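Local coordinates for SusD superfamily protein (Bacteroides thetaiotaomicron VPI-5482, PDB 3HDX) that probably binds polysaccharide at the outer membrane as a SusD homologue, helping the bacterium to capture carbohydrate for uptake, at residues A[32-35]-A[36-40]; A[427-430]-A[431-435]. One frame throughout, in Å; residues are numbered along the deposited sequence.

Interaction 1 (32-35 with 36-40) comes first along the chain, at the start of helix 34-41; interaction 2 (427-430 with 431-435) lies nearly four hundred residues later, where a loop after helix 409-423 enters helix 430-441. Both illustrate how helix beginnings are built from local contacts, and here the two are neighbours in space, their centres about 10 Å apart and deep in a mostly helical single chain. They also touch: D40 OD2 accepts a probable hydrogen bond of 2.8 Å from G428 N, and G39 O another of 2.9 Å from W431 N. The outgoing end of one helix thus meets the incoming end of the other, joining early and late parts of this SusD-like protein.

Interaction 1: residues A[32-35]-A[36-40]; sequences NNTH and WICGD
The indole of W36 takes H35 over one face: H35 CB sits above the six-membered ring, 3.9 Å from its centroid and 8° off the normal, a CH-pi contact. The imidazole follows with its edge turned to the five-membered ring, an edge-to-face pair with planes at 87° and H35 CD2 3.7 Å from W36 NE1. At the indole's own rim, in its plane, lies N33 CA. Because H35 CG points anti to the backbone N (chi1 -173°), the imidazole reaches across the indole, and its nitrogens still find partners beyond, ND1 with Y124 OH and NE2, weakly, with E427 O. These neighbours begin helix 34-41, with N33 at the N-cap position, although its side chain makes no capping bond. N33 O takes I37 N at 2.9 Å and, weakly, W36 N; T34 O receives C38 N at 2.8 Å. A wider, pi-type turn follows at 37-40, where the bond from G39 N to H35 O is weak. Farther round the helix, T34 CG2 lies 3.9 Å from C38 SG, while I37 CG1 rests against N33 O and N32 O. Replacing W36 by an alanine would probably leave H35 CB and CD2 without the aromatic surface they cover and let the imidazole turn more easily. L276 of helix 276-280 touches W36, and L54 and V57 of helix 52-58 pack on I37, as does W458.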
loop_
_atom_site.group_PDB
_atom_site.type_symbol
_atom_site.label_atom_id
_atom_site.label_comp_id
_atom_site.label_asym_id
_atom_site.label_seq_id
_atom_site.Cartn_x
_atom_site.Cartn_y
_atom_site.Cartn_z
ATOM N N ASN A 32 -3.264 -10.221 10.516
ATOM C CA ASN A 32 -4.547 -9.673 10.999
ATOM C C ASN A 32 -5.214 -8.704 10.006
ATOM O O ASN A 32 -6.004 -7.841 10.399
ATOM C CB ASN A 32 -4.364 -9.035 12.385
ATOM C CG ASN A 32 -3.959 -10.073 13.429
ATOM O OD1 ASN A 32 -2.891 -9.975 14.042
ATOM N ND2 ASN A 32 -4.769 -11.108 13.557
ATOM N N ASN A 33 -4.934 -8.907 8.713
ATOM C CA ASN A 33 -5.466 -8.054 7.657
ATOM C C ASN A 33 -5.129 -6.564 7.835
ATOM O O ASN A 33 -5.875 -5.686 7.391
ATOM C CB ASN A 33 -6.978 -8.300 7.482
ATOM C CG ASN A 33 -7.273 -9.662 6.964
ATOM O OD1 ASN A 33 -6.541 -10.162 6.118
ATOM N ND2 ASN A 33 -8.278 -10.326 7.546
ATOM N N THR A 34 -3.958 -6.312 8.413
ATOM C CA THR A 34 -3.456 -4.975 8.680
ATOM C C THR A 34 -3.665 -3.993 7.536
ATOM O O THR A 34 -4.165 -2.901 7.734
ATOM C CB THR A 34 -1.936 -5.010 9.073
ATOM O OG1 THR A 34 -1.811 -5.568 10.389
ATOM C CG2 THR A 34 -1.284 -3.613 8.992
ATOM N N HIS A 35 -3.291 -4.398 6.332
ATOM C CA HIS A 35 -3.332 -3.463 5.205
ATOM C C HIS A 35 -4.716 -2.839 4.993
ATOM O O HIS A 35 -4.852 -1.621 4.850
ATOM C CB HIS A 35 -2.823 -4.168 3.939
ATOM C CG HIS A 35 -2.655 -3.254 2.753
ATOM N ND1 HIS A 35 -1.769 -2.196 2.726
ATOM C CD2 HIS A 35 -3.233 -3.295 1.527
ATOM C CE1 HIS A 35 -1.842 -1.611 1.541
ATOM N NE2 HIS A 35 -2.722 -2.257 0.796
ATOM N N TRP A 36 -5.731 -3.688 5.087
ATOM C CA TRP A 36 -7.123 -3.290 4.865
ATOM C C TRP A 36 -7.751 -2.706 6.105
ATOM O O TRP A 36 -8.558 -1.781 6.008
ATOM C CB TRP A 36 -7.923 -4.462 4.267
ATOM C CG TRP A 36 -7.199 -4.981 3.063
ATOM C CD1 TRP A 36 -7.206 -4.460 1.801
ATOM C CD2 TRP A 36 -6.244 -6.051 3.056
ATOM N NE1 TRP A 36 -6.332 -5.157 1.000
ATOM C CE2 TRP A 36 -5.725 -6.131 1.745
ATOM C CE3 TRP A 36 -5.764 -6.951 4.039
ATOM C CZ2 TRP A 36 -4.753 -7.076 1.387
ATOM C CZ3 TRP A 36 -4.791 -7.884 3.682
ATOM C CH2 TRP A 36 -4.282 -7.921 2.368
ATOM N N ILE A 37 -7.412 -3.277 7.269
ATOM C CA ILE A 37 -7.917 -2.790 8.552
ATOM C C ILE A 37 -7.458 -1.346 8.766
ATOM O O ILE A 37 -8.266 -0.449 9.073
ATOM C CB ILE A 37 -7.414 -3.695 9.727
ATOM C CG1 ILE A 37 -8.092 -5.081 9.694
ATOM C CG2 ILE A 37 -7.583 -2.985 11.071
ATOM C CD1 ILE A 37 -9.550 -5.108 9.896
ATOM N N CYS A 38 -6.167 -1.103 8.526
ATOM C CA CYS A 38 -5.596 0.227 8.720
ATOM C C CYS A 38 -5.867 1.200 7.582
ATOM O O CYS A 38 -5.897 2.419 7.841
ATOM C CB CYS A 38 -4.074 0.143 8.985
ATOM S SG CYS A 38 -3.640 -0.802 10.434
ATOM N N GLY A 39 -6.001 0.681 6.353
ATOM C CA GLY A 39 -6.120 1.501 5.157
ATOM C C GLY A 39 -7.488 1.714 4.554
ATOM O O GLY A 39 -7.725 2.739 3.957
ATOM N N ASP A 40 -8.357 0.712 4.648
ATOM C CA ASP A 40 -9.701 0.760 4.082
ATOM C C ASP A 40 -10.808 0.892 5.120
ATOM O O ASP A 40 -11.772 1.625 4.919
ATOM C CB ASP A 40 -10.011 -0.492 3.245
ATOM C CG ASP A 40 -9.369 -0.464 1.901
ATOM O OD1 ASP A 40 -9.732 0.378 1.072
ATOM O OD2 ASP A 40 -8.502 -1.290 1.651
#

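Interaction 2: residues A[427-430]-A[431-435]. With EDO (1,2-ethanediol), chain E.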
loop_
_atom_site.group_PDB
_atom_site.type_symbol
_atom_site.label_atom_id
_atom_site.label_comp_id
_atom_site.label_asym_id
_atom_site.label_seq_id
_atom_site.Cartn_x
_atom_site.Cartn_y
_atom_site.Cartn_z
ATOM N N GLU A 427 -7.910 -1.246 -1.742
ATOM C CA GLU A 427 -6.456 -1.353 -1.922
ATOM C C GLU A 427 -5.624 -0.683 -0.826
ATOM O O GLU A 427 -4.417 -0.467 -0.994
ATOM C CB GLU A 427 -6.064 -0.865 -3.303
ATOM C CG GLU A 427 -6.712 -1.662 -4.427
ATOM C CD GLU A 427 -6.417 -1.131 -5.790
ATOM O OE1 GLU A 427 -5.240 -0.779 -6.119
ATOM O OE2 GLU A 427 -7.380 -1.060 -6.597
ATOM N N GLY A 428 -6.249 -0.399 0.313
ATOM C CA GLY A 428 -5.538 0.115 1.484
ATOM C C GLY A 428 -5.163 1.576 1.463
ATOM O O GLY A 428 -4.291 1.995 2.226
ATOM N N TRP A 429 -5.890 2.374 0.676
ATOM C CA TRP A 429 -5.610 3.816 0.502
ATOM C C TRP A 429 -6.532 4.808 1.180
ATOM O O TRP A 429 -6.072 5.875 1.574
ATOM C CB TRP A 429 -5.559 4.175 -0.999
ATOM C CG TRP A 429 -4.272 3.760 -1.613
ATOM C CD1 TRP A 429 -4.041 2.771 -2.510
ATOM C CD2 TRP A 429 -3.018 4.368 -1.338
ATOM N NE1 TRP A 429 -2.686 2.685 -2.801
ATOM C CE2 TRP A 429 -2.025 3.648 -2.085
ATOM C CE3 TRP A 429 -2.618 5.419 -0.481
ATOM C CZ2 TRP A 429 -0.668 3.937 -1.986
ATOM C CZ3 TRP A 429 -1.272 5.733 -0.421
ATOM C CH2 TRP A 429 -0.313 4.989 -1.157
ATOM N N ARG A 430 -7.807 4.455 1.323
ATOM C CA ARG A 430 -8.827 5.430 1.733
ATOM C C ARG A 430 -8.490 6.241 2.985
ATOM O O ARG A 430 -8.617 7.449 2.998
ATOM C CB ARG A 430 -10.182 4.753 1.852
ATOM C CG ARG A 430 -11.329 5.614 2.251
ATOM C CD ARG A 430 -11.604 6.806 1.336
ATOM N NE ARG A 430 -12.790 7.498 1.801
ATOM C CZ ARG A 430 -13.190 8.730 1.471
ATOM N NH1 ARG A 430 -12.534 9.483 0.606
ATOM N NH2 ARG A 430 -14.304 9.201 2.012
ATOM N N TRP A 431 -8.098 5.571 4.044
ATOM C CA TRP A 431 -7.818 6.274 5.312
ATOM C C TRP A 431 -6.656 7.274 5.149
ATOM O O TRP A 431 -6.767 8.429 5.533
ATOM C CB TRP A 431 -7.520 5.277 6.444
ATOM C CG TRP A 431 -6.917 5.963 7.617
ATOM C CD1 TRP A 431 -5.624 5.890 8.004
ATOM C CD2 TRP A 431 -7.545 6.943 8.463
ATOM N NE1 TRP A 431 -5.400 6.742 9.061
ATOM C CE2 TRP A 431 -6.567 7.402 9.366
ATOM C CE3 TRP A 431 -8.823 7.461 8.545
ATOM C CZ2 TRP A 431 -6.845 8.348 10.364
ATOM C CZ3 TRP A 431 -9.115 8.415 9.524
ATOM C CH2 TRP A 431 -8.127 8.847 10.424
ATOM N N TYR A 432 -5.552 6.825 4.568
ATOM C CA TYR A 432 -4.395 7.693 4.368
ATOM C C TYR A 432 -4.759 8.871 3.434
ATOM O O TYR A 432 -4.366 10.008 3.671
ATOM C CB TYR A 432 -3.204 6.905 3.836
ATOM C CG TYR A 432 -2.884 5.701 4.653
ATOM C CD1 TYR A 432 -2.427 5.833 5.963
ATOM C CD2 TYR A 432 -3.136 4.417 4.162
ATOM C CE1 TYR A 432 -2.188 4.721 6.740
ATOM C CE2 TYR A 432 -2.888 3.288 4.926
ATOM C CZ TYR A 432 -2.421 3.444 6.227
ATOM O OH TYR A 432 -2.136 2.324 6.989
ATOM N N ASP A 433 -5.521 8.562 2.392
ATOM C CA ASP A 433 -6.036 9.558 1.473
ATOM C C ASP A 433 -6.920 10.573 2.185
ATOM O O ASP A 433 -6.840 11.776 1.911
ATOM C CB ASP A 433 -6.827 8.910 0.347
ATOM C CG ASP A 433 -5.945 8.187 -0.669
ATOM O OD1 ASP A 433 -4.701 8.220 -0.595
ATOM O OD2 ASP A 433 -6.515 7.580 -1.598
ATOM N N LEU A 434 -7.738 10.122 3.156
ATOM C CA LEU A 434 -8.603 11.074 3.895
ATOM C C LEU A 434 -7.761 12.081 4.657
ATOM O O LEU A 434 -8.124 13.267 4.712
ATOM C CB LEU A 434 -9.525 10.316 4.857
ATOM C CG LEU A 434 -10.818 9.789 4.240
ATOM C CD1 LEU A 434 -11.489 8.827 5.214
ATOM C CD2 LEU A 434 -11.761 10.953 3.910
ATOM N N VAL A 435 -6.652 11.600 5.232
ATOM C CA VAL A 435 -5.728 12.479 5.978
ATOM C C VAL A 435 -5.045 13.475 5.015
ATOM O O VAL A 435 -5.049 14.678 5.259
ATOM C CB VAL A 435 -4.700 11.663 6.813
ATOM C CG1 VAL A 435 -3.646 12.589 7.456
ATOM C CG2 VAL A 435 -5.402 10.770 7.889
HETATM C C1 EDO E . -14.425 12.884 1.341
HETATM O O1 EDO E . -14.200 11.734 0.502
HETATM C C2 EDO E . -15.770 12.790 2.016
HETATM O O2 EDO E . -15.775 11.626 2.844
#
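R430 meets L434 one turn later in helix 430-441, and its side chain can be followed outward. CB and CG lie beside the backbone at W431 N. With CG anti to the backbone N and the chain bent at chi2 (58°), R430 NE comes to 3.9 Å from L434 CG. Then the guanidinium opens, and L434 CD2 lies over one of its faces, 3.6 Å from R430 CZ and offset toward the rim. At its edge, in the plane, sits O1 of a bound ethanediol, probably from the crystallisation liquor: R430 NH1 and NH2 both donate to O1, the former at 2.8 Å, and NH2 has O2 as a further acceptor. In the backbone, the first helical turn closes through D433 N to W429 O, 2.9 Å and nearly straight at 168°, and through L434 N to R430 O. D433 folds back on W429, its carboxylate tilted 17° from the indole plane with D433 OD1 3.5 Å from W429 CE3; salt bridges to R420 and R436 take its oxygens. Y432 turns its ring edge to G428 O. For R430, the division of labour is plain: the flat face of the cation takes a methyl, while its N-H groups take the diol, which E418 OE2 also hydrogen-bonds.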